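Local coordinates for protein beta-porphyranase A (Bacteroides plebeius, PDB 4AW7) that hydrolyses the sulfated red-seaweed polysaccharide porphyran at its beta-D-galactopyranose-(1->4)-alpha-L-galactopyranose-6-sulfate linkages, at residues F141-A151 and M163-I174; V265-F273 and R307-F317. All coordinates share one frame; numbering follows the deposited sequence. Where two conformers were deposited one is given.

In the fold
Interaction 1 comes first along the chain. Strand 136-142 runs into the loop that carries Asn-145 and Glu-146, and helix 160-179 then packs back against that loop, closing a beta-alpha unit. Interaction 2 follows later and starts after interaction 1 is complete, so the two lie in series and neither nest nor cross. It pairs strand 268-276 with strand 311-316, joined through helix 293-305 as a beta-alpha-beta crossover. Both contacts reach the same parallel sheet of the TIM-type barrel, interaction 1 through a helix and loop, interaction 2 as a strand pair. They meet inside it, where Glu-142 probably hydrogen-bonds Ser-271. Each delivers one of the two inferred catalytic glutamates, Glu-146 and Glu-272, to the sugar.

Interaction 1: F141-A151 and M163-I174; sequences FEPLNEPFVHA and MRELMVDFYASI. With GAL (beta-D-galactopyranose), chain D; GLA (alpha-D-galactopyranose), chain B.
Tyr-171 reaches the loop with an unusual first torsion (chi1 -93°), while CG of Leu-144 stands anti to its carbonyl carbon (chi1 -59°), which turns the branched end to Phe-170. The phenol OH donates a short hydrogen bond to Leu-144 O, at 2.6 Å. The hydroxyl is tilted from the carbonyl plane. Pro-143 lies over one face of the same ring, its CB 3.9 Å from the ring centroid in a CH-pi contact. Ile-174 CD1 touches the proline from another side. Leu-144 CD1 packs 3.8 Å from Phe-170 CD2, the two side chains crossing at about a right angle. Earlier on the helix, Met-167 SD sits at the edge of the Phe-148 ring, a Met-aromatic contact, and lies 3.7 Å from Pro-147 CB. Val-168 CG2 meets that edge 3.5 Å from Phe-148 CZ, while Arg-164 CD lies over a face. Asn-145 ND2 points off to the sugar and donates to galactose O2 at 2.8 Å, nearly straight (170°). The contact is thus mostly apolar. Its phenol satisfies a buried carbonyl just before Asn-145 and the inferred proton donor Glu-146, and so probably helps to fix the loop that presents both.

Interaction 2: V265-F273 and R307-F317; sequences VKPLAISEF and RQDNLFISIPF. With GLA (alpha-D-galactopyranose), chain B; GAL (beta-D-galactopyranose), chain D; L6S (6-O-sulfo-alpha-L-galactopyranose), chain C.
Strands 268-273 and 313-316 run parallel, 6° apart, with their axes 4.7 Å from each other, and a beta bulge shifts the register between Ile-270 and Phe-273. They are neighbouring strands of the TIM-type barrel. Backbone bonds run from Leu-268 N to Asn-310 O at one end to Phe-317 N to Phe-273 O at the other. At the first end Pro-267 CB sits over the centre of the Phe-312 ring, 3.6 Å from its centroid, a CH-pi contact. Asn-310 ND2 donates to Lys-266 O at 3.2 Å, from above the carbonyl plane. Further on, Phe-273 has CG between its backbone N and carbonyl carbon (chi1 67°), which folds the ring beside Pro-316. Pro-316 CA lies over one face of that ring.

At the sugar end Glu-272, the inferred nucleophile, runs alongside Phe-317. Carboxylate and ring planes are 25° apart, and Glu-272 CD is 3.7 Å from Phe-317 CE1. Arg-69 and Tyr-231 also hold the carboxylate. Phe-317 CE2 lies 3.4 Å from galactose O6. With Tyr-231 and Ile-276 the phenylalanine forms the subsite -1 pocket that contributes to tolerance of methyl-galactose. Without the ring, as with an alanine here, galactose O6 and the Glu-272 side chain would probably both lose a packing surface. The ring's edge also meets the sulfated sugar, Phe-317 CZ standing 3.7 Å from L6S O5.

Interaction 1: F141-A151 and M163-I174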
loop_
_atom_site.group_PDB
_atom_site.type_symbol
_atom_site.label_atom_id
_atom_site.label_comp_id
_atom_site.label_asym_id
_atom_site.label_seq_id
_atom_site.Cartn_x
_atom_site.Cartn_y
_atom_site.Cartn_z
ATOM N N PHE A 141 -5.482 -13.855 6.662
ATOM C CA PHE A 141 -4.387 -14.797 6.910
ATOM C C PHE A 141 -3.432 -14.699 5.721
ATOM O O PHE A 141 -3.848 -14.815 4.578
ATOM C CB PHE A 141 -4.920 -16.219 7.083
ATOM C CG PHE A 141 -3.859 -17.243 7.419
ATOM C CD1 PHE A 141 -2.793 -16.956 8.260
ATOM C CD2 PHE A 141 -3.951 -18.539 6.934
ATOM C CE1 PHE A 141 -1.844 -17.898 8.573
ATOM C CE2 PHE A 141 -3.007 -19.500 7.301
ATOM C CZ PHE A 141 -1.967 -19.184 8.104
ATOM N N GLU A 142 -2.161 -14.503 6.044
ATOM C CA GLU A 142 -1.072 -14.264 5.087
ATOM C C GLU A 142 -0.012 -15.325 5.422
ATOM O O GLU A 142 0.899 -15.083 6.216
ATOM C CB GLU A 142 -0.571 -12.843 5.271
ATOM C CG GLU A 142 0.434 -12.352 4.254
ATOM C CD GLU A 142 0.899 -10.921 4.538
ATOM O OE1 GLU A 142 1.093 -10.577 5.719
ATOM O OE2 GLU A 142 1.085 -10.182 3.535
ATOM N N PRO A 143 -0.186 -16.561 4.886
ATOM C CA PRO A 143 0.517 -17.732 5.417
ATOM C C PRO A 143 2.002 -17.648 5.762
ATOM O O PRO A 143 2.406 -18.195 6.756
ATOM C CB PRO A 143 0.233 -18.754 4.321
ATOM C CG PRO A 143 -1.176 -18.492 3.932
ATOM C CD PRO A 143 -1.343 -16.989 4.073
ATOM N N LEU A 144 2.827 -17.064 4.887
ATOM C CA LEU A 144 4.262 -16.955 5.143
ATOM C C LEU A 144 4.777 -15.568 4.824
ATOM O O LEU A 144 4.608 -15.099 3.700
ATOM C CB LEU A 144 5.032 -17.985 4.309
ATOM C CG LEU A 144 4.717 -19.463 4.481
ATOM C CD1 LEU A 144 5.411 -20.282 3.403
ATOM C CD2 LEU A 144 5.193 -19.940 5.901
ATOM N N ASN A 145 5.419 -14.952 5.780
ATOM C CA ASN A 145 6.005 -13.639 5.579
ATOM C C ASN A 145 7.294 -13.736 4.778
ATOM O O ASN A 145 8.144 -14.592 5.068
ATOM C CB ASN A 145 6.325 -13.036 6.926
ATOM C CG ASN A 145 6.861 -11.623 6.802
ATOM O OD1 ASN A 145 6.223 -10.762 6.173
ATOM N ND2 ASN A 145 8.030 -11.366 7.394
ATOM N N GLU A 146 7.463 -12.840 3.800
ATOM C CA GLU A 146 8.667 -12.741 2.955
ATOM C C GLU A 146 9.322 -14.097 2.660
ATOM O O GLU A 146 10.493 -14.338 2.939
ATOM C CB GLU A 146 9.629 -11.739 3.540
ATOM C CG GLU A 146 8.946 -10.379 3.696
ATOM C CD GLU A 146 9.885 -9.292 4.047
ATOM O OE1 GLU A 146 11.041 -9.570 4.405
ATOM O OE2 GLU A 146 9.445 -8.120 3.985
ATOM N N PRO A 147 8.545 -14.975 2.011
ATOM C CA PRO A 147 9.019 -16.349 1.927
ATOM C C PRO A 147 10.180 -16.562 0.977
ATOM O O PRO A 147 11.086 -17.330 1.299
ATOM C CB PRO A 147 7.776 -17.124 1.431
ATOM C CG PRO A 147 6.933 -16.085 0.702
ATOM C CD PRO A 147 7.170 -14.830 1.495
ATOM N N PHE A 148 10.112 -15.957 -0.206
ATOM C CA PHE A 148 11.057 -16.321 -1.253
ATOM C C PHE A 148 12.483 -15.869 -0.940
ATOM O O PHE A 148 13.441 -16.540 -1.339
ATOM C CB PHE A 148 10.629 -15.724 -2.594
ATOM C CG PHE A 148 9.284 -16.171 -3.133
ATOM C CD1 PHE A 148 8.714 -17.378 -2.756
ATOM C CD2 PHE A 148 8.586 -15.382 -4.005
ATOM C CE1 PHE A 148 7.535 -17.783 -3.278
ATOM C CE2 PHE A 148 7.385 -15.756 -4.519
ATOM C CZ PHE A 148 6.840 -16.967 -4.170
ATOM N N VAL A 149 12.659 -14.793 -0.181
ATOM C CA VAL A 149 14.007 -14.371 0.156
ATOM C C VAL A 149 14.657 -15.385 1.100
ATOM O O VAL A 149 15.881 -15.373 1.243
ATOM C CB VAL A 149 14.064 -12.940 0.654
ATOM C CG1 VAL A 149 13.634 -11.907 -0.494
ATOM C CG2 VAL A 149 13.340 -12.819 1.950
ATOM N N HIS A 150 13.872 -16.256 1.735
ATOM C CA HIS A 150 14.358 -17.324 2.602
ATOM C C HIS A 150 14.495 -18.696 1.931
ATOM O O HIS A 150 14.871 -19.646 2.600
ATOM C CB HIS A 150 13.466 -17.443 3.857
ATOM C CG HIS A 150 13.594 -16.264 4.746
ATOM N ND1 HIS A 150 14.606 -16.162 5.663
ATOM C CD2 HIS A 150 12.924 -15.093 4.781
ATOM C CE1 HIS A 150 14.518 -14.992 6.276
ATOM N NE2 HIS A 150 13.521 -14.312 5.738
ATOM N N ALA A 151 14.229 -18.777 0.636
ATOM C CA ALA A 151 14.185 -20.071 -0.044
ATOM C C ALA A 151 15.512 -20.805 -0.100
ATOM O O ALA A 151 15.536 -21.997 -0.407
ATOM C CB ALA A 151 13.615 -19.919 -1.450
ATOM N N MET A 163 11.929 -24.729 -3.709
ATOM C CA MET A 163 11.337 -24.226 -2.471
ATOM C C MET A 163 10.371 -23.085 -2.720
ATOM O O MET A 163 9.328 -23.040 -2.056
ATOM C CB MET A 163 12.403 -23.850 -1.445
ATOM C CG MET A 163 11.832 -23.286 -0.170
ATOM S SD MET A 163 10.572 -24.291 0.635
ATOM C CE MET A 163 11.502 -25.164 1.901
ATOM N N ARG A 164 10.666 -22.185 -3.641
ATOM C CA ARG A 164 9.647 -21.144 -3.970
ATOM C C ARG A 164 8.352 -21.781 -4.399
ATOM O O ARG A 164 7.269 -21.396 -3.960
ATOM C CB ARG A 164 10.094 -20.204 -5.093
ATOM C CG ARG A 164 11.197 -19.272 -4.673
ATOM C CD ARG A 164 11.614 -18.223 -5.744
ATOM N NE ARG A 164 12.373 -18.744 -6.922
ATOM C CZ ARG A 164 13.693 -18.999 -6.977
ATOM N NH1 ARG A 164 14.477 -18.896 -5.925
ATOM N NH2 ARG A 164 14.233 -19.486 -8.087
ATOM N N GLU A 165 8.455 -22.831 -5.222
ATOM C CA GLU A 165 7.275 -23.532 -5.684
ATOM C C GLU A 165 6.530 -24.239 -4.538
ATOM O O GLU A 165 5.299 -24.220 -4.470
ATOM C CB GLU A 165 7.620 -24.515 -6.814
ATOM C CG GLU A 165 8.028 -23.822 -8.093
ATOM C CD GLU A 165 8.615 -24.716 -9.147
ATOM O OE1 GLU A 165 8.808 -25.915 -8.868
ATOM O OE2 GLU A 165 8.907 -24.212 -10.242
ATOM N N LEU A 166 7.262 -24.864 -3.623
ATOM C CA LEU A 166 6.662 -25.493 -2.438
ATOM C C LEU A 166 5.950 -24.429 -1.573
ATOM O O LEU A 166 4.824 -24.664 -1.097
ATOM C CB LEU A 166 7.739 -26.235 -1.630
ATOM C CG LEU A 166 7.273 -26.923 -0.331
ATOM C CD1 LEU A 166 6.186 -27.980 -0.667
ATOM C CD2 LEU A 166 8.446 -27.537 0.375
ATOM N N MET A 167 6.562 -23.274 -1.394
ATOM C CA MET A 167 5.945 -22.189 -0.605
ATOM C C MET A 167 4.648 -21.727 -1.268
ATOM O O MET A 167 3.652 -21.463 -0.578
ATOM C CB MET A 167 6.956 -21.064 -0.489
ATOM C CG MET A 167 8.086 -21.359 0.451
ATOM S SD MET A 167 9.472 -20.194 0.236
ATOM C CE MET A 167 10.348 -20.427 1.798
ATOM N N VAL A 168 4.648 -21.632 -2.581
ATOM C CA VAL A 168 3.444 -21.255 -3.299
ATOM C C VAL A 168 2.370 -22.336 -3.169
ATOM O O VAL A 168 1.192 -22.028 -2.990
ATOM C CB VAL A 168 3.738 -20.890 -4.757
ATOM C CG1 VAL A 168 2.462 -20.589 -5.546
ATOM C CG2 VAL A 168 4.695 -19.669 -4.815
ATOM N N ASP A 169 2.761 -23.622 -3.238
ATOM C CA ASP A 169 1.813 -24.711 -3.075
ATOM C C ASP A 169 1.193 -24.717 -1.668
ATOM O O ASP A 169 0.025 -25.063 -1.501
ATOM C CB ASP A 169 2.505 -26.044 -3.370
ATOM C CG ASP A 169 2.781 -26.266 -4.828
ATOM O OD1 ASP A 169 2.196 -25.589 -5.703
ATOM O OD2 ASP A 169 3.610 -27.186 -5.118
ATOM N N PHE A 170 1.983 -24.347 -0.672
ATOM C CA PHE A 170 1.534 -24.205 0.721
ATOM C C PHE A 170 0.446 -23.127 0.763
ATOM O O PHE A 170 -0.665 -23.371 1.266
ATOM C CB PHE A 170 2.770 -23.868 1.555
ATOM C CG PHE A 170 2.598 -23.780 3.051
ATOM C CD1 PHE A 170 2.762 -24.881 3.855
ATOM C CD2 PHE A 170 2.420 -22.547 3.665
ATOM C CE1 PHE A 170 2.719 -24.775 5.225
ATOM C CE2 PHE A 170 2.400 -22.423 5.017
ATOM C CZ PHE A 170 2.523 -23.547 5.817
ATOM N N TYR A 171 0.744 -21.957 0.206
ATOM C CA TYR A 171 -0.275 -20.909 0.102
ATOM C C TYR A 171 -1.565 -21.400 -0.589
ATOM O O TYR A 171 -2.691 -21.168 -0.115
ATOM C CB TYR A 171 0.255 -19.700 -0.673
ATOM C CG TYR A 171 0.870 -18.583 0.143
ATOM C CD1 TYR A 171 0.097 -17.528 0.594
ATOM C CD2 TYR A 171 2.237 -18.511 0.412
ATOM C CE1 TYR A 171 0.621 -16.506 1.324
ATOM C CE2 TYR A 171 2.785 -17.457 1.130
ATOM C CZ TYR A 171 1.962 -16.431 1.577
ATOM O OH TYR A 171 2.410 -15.338 2.282
ATOM N N ALA A 172 -1.405 -22.069 -1.732
ATOM C CA ALA A 172 -2.549 -22.500 -2.523
ATOM C C ALA A 172 -3.420 -23.463 -1.743
ATOM O O ALA A 172 -4.647 -23.334 -1.737
ATOM C CB ALA A 172 -2.084 -23.168 -3.838
ATOM N N SER A 173 -2.790 -24.421 -1.071
ATOM C CA SER A 173 -3.524 -25.388 -0.303
ATOM C C SER A 173 -4.325 -24.728 0.813
ATOM O O SER A 173 -5.462 -25.086 1.118
ATOM C CB SER A 173 -2.566 -26.447 0.252
ATOM O OG SER A 173 -3.301 -27.364 1.031
ATOM N N ILE A 174 -3.727 -23.746 1.457
ATOM C CA ILE A 174 -4.384 -23.044 2.560
ATOM C C ILE A 174 -5.609 -22.322 2.023
ATOM O O ILE A 174 -6.701 -22.428 2.604
ATOM C CB ILE A 174 -3.409 -22.085 3.270
ATOM C CG1 ILE A 174 -2.376 -22.898 4.065
ATOM C CG2 ILE A 174 -4.196 -21.092 4.161
ATOM C CD1 ILE A 174 -1.165 -22.130 4.505
HETATM C C1 GAL D . 10.302 -6.980 6.266
HETATM C C2 GAL D . 10.082 -7.873 7.502
HETATM C C3 GAL D . 10.074 -7.051 8.778
HETATM C C4 GAL D . 11.210 -6.060 8.824
HETATM C C5 GAL D . 11.183 -5.194 7.553
HETATM C C6 GAL D . 12.154 -3.968 7.724
HETATM O O1 GAL D . 10.346 -7.866 5.077
HETATM O O2 GAL D . 8.852 -8.650 7.336
HETATM O O3 GAL D . 10.263 -7.855 9.912
HETATM O O4 GAL D . 12.467 -6.757 8.934
HETATM O O5 GAL D . 11.435 -6.146 6.421
HETATM O O6 GAL D . 11.370 -2.831 8.294
HETATM C C1 GLA B . 10.302 -6.980 6.266
HETATM C C2 GLA B . 10.082 -7.873 7.502
HETATM C C3 GLA B . 10.074 -7.051 8.778
HETATM C C4 GLA B . 11.210 -6.060 8.824
HETATM C C5 GLA B . 11.183 -5.194 7.553
HETATM C C6 GLA B . 12.154 -3.968 7.724
HETATM O O1 GLA B . 9.218 -6.289 5.811
HETATM O O2 GLA B . 8.852 -8.650 7.336
HETATM O O3 GLA B . 10.263 -7.855 9.912
HETATM O O4 GLA B . 12.467 -6.757 8.934
HETATM O O5 GLA B . 11.435 -6.146 6.421
HETATM O O6 GLA B . 11.370 -2.831 8.294
HETATM O O HOH W 1 14.170 -17.371 -3.843
#

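Interaction 2: V265-F273 and R307-F317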
loop_
_atom_site.group_PDB
_atom_site.type_symbol
_atom_site.label_atom_id
_atom_site.label_comp_id
_atom_site.label_asym_id
_atom_site.label_seq_id
_atom_site.Cartn_x
_atom_site.Cartn_y
_atom_site.Cartn_z
ATOM N N VAL A 265 -9.456 -7.349 -11.409
ATOM C CA VAL A 265 -8.409 -7.188 -10.401
ATOM C C VAL A 265 -8.859 -7.932 -9.139
ATOM O O VAL A 265 -10.055 -8.225 -8.974
ATOM C CB VAL A 265 -8.105 -5.707 -10.119
ATOM C CG1 VAL A 265 -7.610 -4.975 -11.400
ATOM C CG2 VAL A 265 -9.296 -5.025 -9.508
ATOM N N LYS A 266 -7.907 -8.368 -8.324
ATOM C CA LYS A 266 -8.184 -8.766 -6.942
ATOM C C LYS A 266 -7.587 -7.717 -6.011
ATOM O O LYS A 266 -6.588 -7.063 -6.339
ATOM C CB LYS A 266 -7.594 -10.134 -6.599
ATOM C CG LYS A 266 -8.181 -11.251 -7.447
ATOM C CD LYS A 266 -7.871 -12.645 -6.896
ATOM C CE LYS A 266 -8.514 -13.772 -7.709
ATOM N NZ LYS A 266 -8.502 -15.102 -7.028
ATOM N N PRO A 267 -8.177 -7.571 -4.825
ATOM C CA PRO A 267 -7.676 -6.547 -3.919
ATOM C C PRO A 267 -6.226 -6.764 -3.496
ATOM O O PRO A 267 -5.740 -7.888 -3.424
ATOM C CB PRO A 267 -8.631 -6.623 -2.733
ATOM C CG PRO A 267 -9.910 -7.092 -3.350
ATOM C CD PRO A 267 -9.422 -8.139 -4.317
ATOM N N LEU A 268 -5.580 -5.664 -3.181
ATOM C CA LEU A 268 -4.250 -5.616 -2.628
ATOM C C LEU A 268 -4.260 -5.503 -1.130
ATOM O O LEU A 268 -5.190 -4.989 -0.526
ATOM C CB LEU A 268 -3.519 -4.408 -3.215
ATOM C CG LEU A 268 -3.515 -4.316 -4.712
ATOM C CD1 LEU A 268 -2.941 -2.924 -5.125
ATOM C CD2 LEU A 268 -2.812 -5.459 -5.411
ATOM N N ALA A 269 -3.179 -5.950 -0.504
ATOM C CA ALA A 269 -2.949 -5.709 0.917
ATOM C C ALA A 269 -1.497 -5.319 1.088
ATOM O O ALA A 269 -0.602 -6.051 0.630
ATOM C CB ALA A 269 -3.287 -6.953 1.738
ATOM N N ILE A 270 -1.236 -4.141 1.652
ATOM C CA ILE A 270 0.117 -3.672 1.875
ATOM C C ILE A 270 0.428 -3.957 3.330
ATOM O O ILE A 270 0.144 -3.163 4.221
ATOM C CB ILE A 270 0.331 -2.188 1.482
ATOM C CG1 ILE A 270 -0.229 -1.906 0.091
ATOM C CG2 ILE A 270 1.794 -1.799 1.641
ATOM C CD1 ILE A 270 0.353 -2.834 -1.033
ATOM N N SER A 271 0.922 -5.170 3.574
ATOM C CA SER A 271 0.997 -5.653 4.949
ATOM C C SER A 271 2.119 -5.040 5.782
ATOM O O SER A 271 2.120 -5.182 6.999
ATOM C CB SER A 271 1.007 -7.196 4.982
ATOM O OG SER A 271 2.005 -7.699 4.128
ATOM N N GLU A 272 3.054 -4.336 5.116
ATOM C CA GLU A 272 4.022 -3.444 5.753
ATOM C C GLU A 272 4.361 -2.329 4.776
ATOM O O GLU A 272 4.600 -2.598 3.614
ATOM C CB GLU A 272 5.353 -4.122 6.083
ATOM C CG GLU A 272 5.270 -5.395 6.938
ATOM C CD GLU A 272 6.600 -6.093 7.072
ATOM O OE1 GLU A 272 7.659 -5.473 6.831
ATOM O OE2 GLU A 272 6.619 -7.288 7.410
ATOM N N PHE A 273 4.396 -1.093 5.241
ATOM C CA PHE A 273 5.001 -0.012 4.466
ATOM C C PHE A 273 5.749 0.952 5.378
ATOM O O PHE A 273 5.307 1.245 6.483
ATOM C CB PHE A 273 4.044 0.708 3.524
ATOM C CG PHE A 273 2.939 1.527 4.154
ATOM C CD1 PHE A 273 1.716 0.940 4.536
ATOM C CD2 PHE A 273 3.072 2.906 4.322
ATOM C CE1 PHE A 273 0.681 1.707 5.019
ATOM C CE2 PHE A 273 2.012 3.666 4.790
ATOM C CZ PHE A 273 0.834 3.087 5.147
ATOM N N ARG A 307 -6.205 3.935 -4.022
ATOM C CA ARG A 307 -6.496 2.554 -4.355
ATOM C C ARG A 307 -7.564 1.936 -3.430
ATOM O O ARG A 307 -7.716 0.713 -3.376
ATOM C CB ARG A 307 -5.235 1.696 -4.329
ATOM C CG ARG A 307 -4.150 2.184 -5.266
ATOM C CD ARG A 307 -3.025 1.206 -5.322
ATOM N NE ARG A 307 -1.906 1.725 -6.104
ATOM C CZ ARG A 307 -1.576 1.391 -7.352
ATOM N NH1 ARG A 307 -2.225 0.442 -8.009
ATOM N NH2 ARG A 307 -0.546 1.998 -7.919
ATOM N N GLN A 308 -8.285 2.766 -2.670
ATOM C CA GLN A 308 -9.136 2.213 -1.607
ATOM C C GLN A 308 -10.114 1.148 -2.106
ATOM O O GLN A 308 -10.402 0.176 -1.405
ATOM C CB GLN A 308 -9.898 3.324 -0.887
ATOM C CG GLN A 308 -10.527 2.848 0.409
ATOM C CD GLN A 308 -11.397 3.901 1.031
ATOM O OE1 GLN A 308 -10.910 4.940 1.493
ATOM N NE2 GLN A 308 -12.708 3.637 1.077
ATOM N N ASP A 309 -10.658 1.353 -3.296
ATOM C CA ASP A 309 -11.608 0.439 -3.897
ATOM C C ASP A 309 -11.011 -0.889 -4.292
ATOM O O ASP A 309 -11.765 -1.830 -4.588
ATOM C CB ASP A 309 -12.312 1.066 -5.108
ATOM C CG ASP A 309 -11.389 1.591 -6.171
ATOM O OD1 ASP A 309 -10.255 1.990 -5.898
ATOM O OD2 ASP A 309 -11.844 1.661 -7.341
ATOM N N ASN A 310 -9.694 -0.982 -4.326
ATOM C CA ASN A 310 -8.993 -2.245 -4.558
ATOM C C ASN A 310 -7.967 -2.573 -3.475
ATOM O O ASN A 310 -6.952 -3.212 -3.750
ATOM C CB ASN A 310 -8.326 -2.274 -5.933
ATOM C CG ASN A 310 -8.042 -3.699 -6.384
ATOM O OD1 ASN A 310 -8.860 -4.597 -6.180
ATOM N ND2 ASN A 310 -6.816 -3.944 -6.925
ATOM N N LEU A 311 -8.245 -2.161 -2.244
ATOM C CA LEU A 311 -7.297 -2.316 -1.131
ATOM C C LEU A 311 -8.036 -2.914 0.054
ATOM O O LEU A 311 -8.952 -2.314 0.599
ATOM C CB LEU A 311 -6.693 -0.969 -0.762
ATOM C CG LEU A 311 -5.643 -1.015 0.379
ATOM C CD1 LEU A 311 -4.320 -1.647 -0.069
ATOM C CD2 LEU A 311 -5.408 0.405 0.905
ATOM N N PHE A 312 -7.612 -4.104 0.484
ATOM C CA PHE A 312 -8.156 -4.645 1.712
ATOM C C PHE A 312 -7.738 -3.872 2.970
ATOM O O PHE A 312 -8.554 -3.561 3.857
ATOM C CB PHE A 312 -7.705 -6.103 1.941
ATOM C CG PHE A 312 -8.424 -7.159 1.135
ATOM C CD1 PHE A 312 -9.767 -7.148 0.918
ATOM C CD2 PHE A 312 -7.717 -8.253 0.662
ATOM C CE1 PHE A 312 -10.407 -8.177 0.235
ATOM C CE2 PHE A 312 -8.344 -9.283 -0.019
ATOM C CZ PHE A 312 -9.679 -9.247 -0.220
ATOM N N ILE A 313 -6.447 -3.592 3.049
ATOM C CA ILE A 313 -5.824 -3.051 4.252
ATOM C C ILE A 313 -4.403 -2.642 3.898
ATOM O O ILE A 313 -3.793 -3.255 3.022
ATOM C CB ILE A 313 -5.866 -4.074 5.415
ATOM C CG1 ILE A 313 -5.526 -3.433 6.764
ATOM C CG2 ILE A 313 -4.998 -5.298 5.118
ATOM C CD1 ILE A 313 -5.892 -4.284 8.007
ATOM N N SER A 314 -3.864 -1.704 4.655
ATOM C CA SER A 314 -2.462 -1.331 4.626
ATOM C C SER A 314 -2.022 -1.092 6.063
ATOM O O SER A 314 -2.827 -0.671 6.906
ATOM C CB SER A 314 -2.158 -0.148 3.720
ATOM O OG SER A 314 -2.698 1.070 4.186
ATOM N N ILE A 315 -0.760 -1.356 6.347
ATOM C CA ILE A 315 -0.219 -1.311 7.709
ATOM C C ILE A 315 1.097 -0.548 7.729
ATOM O O ILE A 315 2.132 -1.046 7.289
ATOM C CB ILE A 315 0.060 -2.727 8.262
ATOM C CG1 ILE A 315 -1.130 -3.707 8.119
ATOM C CG2 ILE A 315 0.544 -2.644 9.738
ATOM C CD1 ILE A 315 -2.302 -3.452 8.983
ATOM N N PRO A 316 1.098 0.688 8.238
ATOM C CA PRO A 316 2.329 1.412 8.506
ATOM C C PRO A 316 3.243 0.565 9.412
ATOM O O PRO A 316 2.758 -0.005 10.392
ATOM C CB PRO A 316 1.778 2.668 9.263
ATOM C CG PRO A 316 0.403 2.815 8.780
ATOM C CD PRO A 316 -0.085 1.442 8.682
ATOM N N PHE A 317 4.521 0.470 9.061
ATOM C CA PHE A 317 5.424 -0.360 9.841
ATOM C C PHE A 317 5.954 0.374 11.060
ATOM O O PHE A 317 7.101 0.838 11.084
ATOM C CB PHE A 317 6.516 -1.002 8.983
ATOM C CG PHE A 317 7.181 -2.152 9.672
ATOM C CD1 PHE A 317 6.511 -3.360 9.779
ATOM C CD2 PHE A 317 8.462 -2.056 10.194
ATOM C CE1 PHE A 317 7.109 -4.448 10.354
ATOM C CE2 PHE A 317 9.048 -3.177 10.761
ATOM C CZ PHE A 317 8.378 -4.322 10.860
HETATM C C1 GLA B . 10.302 -6.980 6.266
HETATM C C2 GLA B . 10.082 -7.873 7.502
HETATM C C3 GLA B . 10.074 -7.051 8.778
HETATM C C4 GLA B . 11.210 -6.060 8.824
HETATM C C5 GLA B . 11.183 -5.194 7.553
HETATM C C6 GLA B . 12.154 -3.968 7.724
HETATM O O1 GLA B . 9.218 -6.289 5.811
HETATM O O2 GLA B . 8.852 -8.650 7.336
HETATM O O3 GLA B . 10.263 -7.855 9.912
HETATM O O4 GLA B . 12.467 -6.757 8.934
HETATM O O5 GLA B . 11.435 -6.146 6.421
HETATM O O6 GLA B . 11.370 -2.831 8.294
HETATM C C1 GAL D . 10.302 -6.980 6.266
HETATM C C2 GAL D . 10.082 -7.873 7.502
HETATM C C3 GAL D . 10.074 -7.051 8.778
HETATM C C4 GAL D . 11.210 -6.060 8.824
HETATM C C5 GAL D . 11.183 -5.194 7.553
HETATM C C6 GAL D . 12.154 -3.968 7.724
HETATM O O1 GAL D . 10.346 -7.866 5.077
HETATM O O2 GAL D . 8.852 -8.650 7.336
HETATM O O3 GAL D . 10.263 -7.855 9.912
HETATM O O4 GAL D . 12.467 -6.757 8.934
HETATM O O5 GAL D . 11.435 -6.146 6.421
HETATM O O6 GAL D . 11.370 -2.831 8.294
HETATM O O1S L6S C . 5.906 -5.668 14.932
HETATM O O2S L6S C . 7.819 -4.875 16.255
HETATM O O3S L6S C . 7.056 -7.206 16.388
HETATM C C1 L6S C . 9.076 -8.744 10.427
HETATM C C2 L6S C . 9.747 -9.928 11.085
HETATM C C3 L6S C . 10.555 -9.446 12.301
HETATM C C4 L6S C . 9.577 -8.714 13.297
HETATM C C5 L6S C . 8.878 -7.583 12.535
HETATM C C6 L6S C . 7.671 -7.077 13.356
HETATM O O2 L6S C . 10.561 -10.661 10.147
HETATM O O3 L6S C . 11.224 -10.530 12.962
HETATM O O4 L6S C . 8.626 -9.679 13.774
HETATM O O5 L6S C . 8.272 -7.990 11.302
HETATM O O6 L6S C . 8.163 -6.323 14.453
HETATM S S1 L6S C . 7.166 -5.972 15.561
#